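Side-chain contacts in uncharacterized protein (Legionella pneumophila subsp. pneumophila str. Philadelphia 1, PDB 4RXV), which is of unknown function but carries, in this N-terminal fragment, a RavJ peptidase domain of clan CA and so probably acts as a peptidase: residues 76-81 / 218-223; 88-91 / 96-99. All blocks are in the same frame, centred on the assembly; numbering follows the deposited sequence.

Contact 1. Residues 76-81 / 218-223; sequences EYIKFA and TGQLTP
The amide side chain of Q220 lies across the branched end of I78 at about a right angle, and L221 closes on the same isoleucine from the next position along the loop. Taken from its root, Q220 starts with CB 4.0 Å from I78 CG2. With chi1 at -60°, CG is set beside the backbone N, and the extended chain beyond it carries the flat amide over the isoleucine methyls. Q220 CD and Q220 OE1 each keep the same 4.0 Å from I78 CG2, while Q220 NE2, at the tip, comes 3.7 Å from I78 CD1. That last approach is van der Waals only, and no hydrogen bond joins the two segments: NE2 gives its hydrogen bonds to R217 O and to Q75 OE1, so an amide with its N-H groups committed to polar partners presents its bulk to an apolar side chain. In this fragment, which carries the RavJ peptidase domain, an irregular segment late in the chain runs past helix 74-84. D115 takes the N-H groups of Q220 and L221 on its two carboxylate oxygens and is also joined to G219 by a backbone hydrogen bond. L221 supplies the second half of the grip, crossing I78 obliquely. Its two methyls part to different residues one helical turn apart. L221 CD2 sits 3.8 Å from I78 CG2 and also reaches 3.6 Å from I78 O, an apolar methyl resting against a helical carbonyl. CD1 turns to the small side chain of A81, whose CB is 4.0 Å from L221 CD1. I78 can meet both partners because it branches at CB: CG2 serves leucine and glutamine together, whereas the CG1 arm sends CD1 to the amide. A81 also packs on H108 of helix 105-114.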
loop_
_atom_site.group_PDB
_atom_site.type_symbol
_atom_site.label_atom_id
_atom_site.label_comp_id
_atom_site.label_asym_id
_atom_site.label_seq_id
_atom_site.Cartn_x
_atom_site.Cartn_y
_atom_site.Cartn_z
ATOM N N GLU A 76 3.344 8.671 -10.931
ATOM C CA GLU A 76 3.369 7.222 -11.134
ATOM C C GLU A 76 2.582 6.474 -10.064
ATOM O O GLU A 76 1.917 5.497 -10.367
ATOM C CB GLU A 76 4.792 6.705 -11.166
ATOM C CG GLU A 76 5.542 7.034 -12.437
ATOM C CD GLU A 76 6.989 6.733 -12.239
ATOM O OE1 GLU A 76 7.386 5.579 -12.499
ATOM O OE2 GLU A 76 7.728 7.639 -11.799
ATOM N N TYR A 77 2.672 6.926 -8.824
ATOM C CA TYR A 77 1.913 6.283 -7.752
ATOM C C TYR A 77 0.412 6.502 -7.934
ATOM O O TYR A 77 -0.378 5.578 -7.737
ATOM C CB TYR A 77 2.376 6.777 -6.394
ATOM C CG TYR A 77 3.768 6.304 -6.048
ATOM C CD1 TYR A 77 3.995 4.987 -5.686
ATOM C CD2 TYR A 77 4.856 7.160 -6.103
ATOM C CE1 TYR A 77 5.259 4.520 -5.392
ATOM C CE2 TYR A 77 6.140 6.707 -5.808
ATOM C CZ TYR A 77 6.328 5.380 -5.450
ATOM O OH TYR A 77 7.569 4.859 -5.165
ATOM N N ILE A 78 0.019 7.707 -8.324
ATOM C CA ILE A 78 -1.391 7.988 -8.586
ATOM C C ILE A 78 -1.907 7.099 -9.730
ATOM O O ILE A 78 -2.984 6.492 -9.632
ATOM C CB ILE A 78 -1.594 9.489 -8.845
ATOM C CG1 ILE A 78 -1.226 10.280 -7.570
ATOM C CG2 ILE A 78 -3.006 9.777 -9.314
ATOM C CD1 ILE A 78 -1.337 11.793 -7.711
ATOM N N LYS A 79 -1.129 6.978 -10.796
ATOM C CA LYS A 79 -1.520 6.125 -11.909
ATOM C C LYS A 79 -1.623 4.665 -11.501
ATOM O O LYS A 79 -2.490 3.958 -11.989
ATOM C CB LYS A 79 -0.552 6.289 -13.072
ATOM C CG LYS A 79 -0.864 7.484 -13.954
ATOM C CD LYS A 79 -0.007 7.487 -15.204
ATOM C CE LYS A 79 1.403 7.920 -14.870
ATOM N NZ LYS A 79 2.372 7.494 -15.894
ATOM N N PHE A 80 -0.724 4.222 -10.634
ATOM C CA PHE A 80 -0.739 2.837 -10.155
ATOM C C PHE A 80 -2.099 2.538 -9.496
ATOM O O PHE A 80 -2.745 1.536 -9.810
ATOM C CB PHE A 80 0.419 2.600 -9.185
ATOM C CG PHE A 80 0.573 1.169 -8.730
ATOM C CD1 PHE A 80 -0.207 0.651 -7.727
ATOM C CD2 PHE A 80 1.556 0.359 -9.283
ATOM C CE1 PHE A 80 -0.057 -0.653 -7.303
ATOM C CE2 PHE A 80 1.729 -0.949 -8.858
ATOM C CZ PHE A 80 0.919 -1.457 -7.866
ATOM N N ALA A 81 -2.539 3.417 -8.610
ATOM C CA ALA A 81 -3.829 3.239 -7.952
ATOM C C ALA A 81 -4.974 3.264 -8.966
ATOM O O ALA A 81 -5.903 2.447 -8.898
ATOM C CB ALA A 81 -4.033 4.304 -6.920
ATOM N N THR A 218 -3.993 17.107 -7.493
ATOM C CA THR A 218 -4.715 16.307 -6.522
ATOM C C THR A 218 -6.152 16.053 -6.995
ATOM O O THR A 218 -6.637 16.706 -7.921
ATOM C CB THR A 218 -4.726 16.982 -5.144
ATOM O OG1 THR A 218 -5.334 18.284 -5.229
ATOM C CG2 THR A 218 -3.314 17.104 -4.594
ATOM N N GLY A 219 -6.850 15.119 -6.363
ATOM C CA GLY A 219 -8.228 14.833 -6.745
ATOM C C GLY A 219 -8.367 14.094 -8.070
ATOM O O GLY A 219 -9.435 14.099 -8.684
ATOM N N GLN A 220 -7.283 13.470 -8.525
ATOM C CA GLN A 220 -7.332 12.667 -9.735
ATOM C C GLN A 220 -8.081 11.359 -9.551
ATOM O O GLN A 220 -8.607 10.802 -10.524
ATOM C CB GLN A 220 -5.933 12.352 -10.227
ATOM C CG GLN A 220 -5.136 13.566 -10.541
ATOM C CD GLN A 220 -3.817 13.210 -11.159
ATOM O OE1 GLN A 220 -3.760 12.526 -12.176
ATOM N NE2 GLN A 220 -2.747 13.633 -10.531
ATOM N N LEU A 221 -8.105 10.836 -8.326
ATOM C CA LEU A 221 -8.655 9.506 -8.093
ATOM C C LEU A 221 -10.093 9.566 -7.589
ATOM O O LEU A 221 -10.495 10.462 -6.840
ATOM C CB LEU A 221 -7.835 8.744 -7.057
ATOM C CG LEU A 221 -6.355 8.557 -7.366
ATOM C CD1 LEU A 221 -5.622 7.913 -6.223
ATOM C CD2 LEU A 221 -6.158 7.748 -8.647
ATOM N N THR A 222 -10.882 8.584 -7.991
ATOM C CA THR A 222 -12.181 8.361 -7.395
ATOM C C THR A 222 -12.013 7.275 -6.332
ATOM O O THR A 222 -11.530 6.193 -6.636
ATOM C CB THR A 222 -13.171 7.933 -8.463
ATOM O OG1 THR A 222 -13.247 8.958 -9.468
ATOM C CG2 THR A 222 -14.523 7.707 -7.853
ATOM N N PRO A 223 -12.394 7.550 -5.075
ATOM C CA PRO A 223 -12.354 6.464 -4.087
ATOM C C PRO A 223 -13.108 5.242 -4.587
ATOM O O PRO A 223 -14.138 5.383 -5.232
ATOM C CB PRO A 223 -13.027 7.079 -2.860
ATOM C CG PRO A 223 -12.761 8.558 -3.003
ATOM C CD PRO A 223 -12.911 8.802 -4.486
#

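Contact 2. Residues 88-91 / 96-99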
loop_
_atom_site.group_PDB
_atom_site.type_symbol
_atom_site.label_atom_id
_atom_site.label_comp_id
_atom_site.label_asym_id
_atom_site.label_seq_id
_atom_site.Cartn_x
_atom_site.Cartn_y
_atom_site.Cartn_z
ATOM N N SER A 88 -12.821 -4.730 -14.834
ATOM C CA SER A 88 -12.992 -5.383 -16.110
ATOM C C SER A 88 -14.052 -6.442 -15.953
ATOM O O SER A 88 -14.725 -6.522 -14.921
ATOM C CB SER A 88 -11.690 -6.033 -16.570
ATOM O OG SER A 88 -11.456 -7.233 -15.859
ATOM N N SER A 89 -14.195 -7.251 -16.992
ATOM C CA SER A 89 -15.137 -8.354 -17.003
ATOM C C SER A 89 -14.782 -9.445 -15.990
ATOM O O SER A 89 -15.649 -10.211 -15.576
ATOM C CB SER A 89 -15.173 -8.964 -18.400
ATOM O OG SER A 89 -15.136 -7.943 -19.387
ATOM N N PHE A 90 -13.516 -9.515 -15.591
ATOM C CA PHE A 90 -13.063 -10.559 -14.685
ATOM C C PHE A 90 -13.611 -10.287 -13.282
ATOM O O PHE A 90 -13.257 -9.279 -12.649
ATOM C CB PHE A 90 -11.527 -10.590 -14.684
ATOM C CG PHE A 90 -10.903 -11.773 -13.977
ATOM C CD1 PHE A 90 -11.636 -12.842 -13.491
ATOM C CD2 PHE A 90 -9.535 -11.798 -13.812
ATOM C CE1 PHE A 90 -10.992 -13.912 -12.850
ATOM C CE2 PHE A 90 -8.908 -12.843 -13.179
ATOM C CZ PHE A 90 -9.629 -13.901 -12.695
ATOM N N LYS A 91 -14.500 -11.167 -12.824
ATOM C CA LYS A 91 -15.092 -11.121 -11.481
ATOM C C LYS A 91 -14.942 -12.455 -10.750
ATOM O O LYS A 91 -14.923 -13.516 -11.387
ATOM C CB LYS A 91 -16.590 -10.860 -11.550
ATOM C CG LYS A 91 -17.023 -9.729 -12.421
ATOM C CD LYS A 91 -18.535 -9.780 -12.518
ATOM C CE LYS A 91 -19.072 -9.829 -13.932
ATOM N NZ LYS A 91 -19.842 -11.083 -14.129
ATOM N N ALA A 96 -15.525 -7.468 -8.987
ATOM C CA ALA A 96 -14.466 -7.235 -9.953
ATOM C C ALA A 96 -13.110 -7.509 -9.331
ATOM O O ALA A 96 -12.808 -7.063 -8.232
ATOM C CB ALA A 96 -14.516 -5.819 -10.475
ATOM N N VAL A 97 -12.274 -8.201 -10.088
ATOM C CA VAL A 97 -10.945 -8.580 -9.644
ATOM C C VAL A 97 -9.948 -7.422 -9.724
ATOM O O VAL A 97 -9.795 -6.775 -10.761
ATOM C CB VAL A 97 -10.442 -9.752 -10.499
ATOM C CG1 VAL A 97 -8.983 -10.057 -10.234
ATOM C CG2 VAL A 97 -11.278 -10.976 -10.222
ATOM N N ARG A 98 -9.261 -7.202 -8.607
ATOM C CA ARG A 98 -8.055 -6.369 -8.514
ATOM C C ARG A 98 -6.973 -7.246 -7.917
ATOM O O ARG A 98 -7.293 -8.109 -7.100
ATOM C CB ARG A 98 -8.310 -5.135 -7.647
ATOM C CG ARG A 98 -9.423 -4.232 -8.194
ATOM C CD ARG A 98 -9.637 -2.998 -7.301
ATOM N NE ARG A 98 -10.150 -3.421 -6.014
ATOM C CZ ARG A 98 -10.164 -2.680 -4.907
ATOM N NH1 ARG A 98 -9.726 -1.422 -4.897
ATOM N NH2 ARG A 98 -10.635 -3.215 -3.792
ATOM N N VAL A 99 -5.725 -7.039 -8.323
ATOM C CA VAL A 99 -4.650 -7.936 -7.933
ATOM C C VAL A 99 -3.432 -7.168 -7.481
ATOM O O VAL A 99 -3.017 -6.229 -8.131
ATOM C CB VAL A 99 -4.213 -8.830 -9.120
ATOM C CG1 VAL A 99 -3.150 -9.841 -8.666
ATOM C CG2 VAL A 99 -5.380 -9.528 -9.765
HETATM O O HOH W 1 -11.795 -6.861 -13.019
#
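A tight beta hairpin brings these residues together: strands 91-92 and 95-100 are joined by a two-residue turn, with K91 and A96 facing each other as an antiparallel non-hydrogen-bonded pair whose CA atoms are 4.2 Å apart. One step outward, V97 N donates to F90 O over 2.9 Å, nearly straight at 170°. The same carbonyl receives a C-H contact from A96 CA. The return bond of an ordinary antiparallel pair is not made here: F90 N donates to S88 OG at 3.1 Å, an ST turn, rather than to V97 O. A water bridges the segments instead. It donates to F90 O (2.8 Å) and to V97 O, and accepts from S88 N, so F90 O is held by two donors and the segments are stitched together where direct pairing stops. Above this polar seam the aromatic ring lies against valine. The first torsion of F90, chi1 -170°, swings the ring away from its own N and lays a face against V97. There the CG2 methyl forms a CH-pi contact, 3.8 Å from the centroid of the F90 ring and 10° off the normal, while V97 CG1 touches the CD2 and CE2 side, 4.0 Å from F90 CD2. F60 of helix 60-64 meets the F90 ring edge-to-face and also packs on V97, and Y49 and V22 also touch the valine. Strand 95-100 in turn lies beside strand 22-23, so the arrangement is that of a beta hairpin whose strand 91-92 forms one edge of a small mixed sheet.

In the fold
Both contacts are partly buried, but differently. In contact 1 the buried I78 and A81 of helix 74-84 meet the partly exposed Q220 and L221 of a late irregular segment; across it there are only apolar and van der Waals approaches. In contact 2 the buried pair F90 and V97 sits beside the exposed K91, and backbone and water-mediated bonding joins a ring-methyl contact between two hairpin arms close in sequence. The centre of contact 2 lies 19 Å from the centre of the chain; the centre of contact 1 lies 13 Å from it. The centres of contacts 1 and 2 are 18 Å apart. They do not touch, although the hairpin falls inside the loop that contact 1 closes.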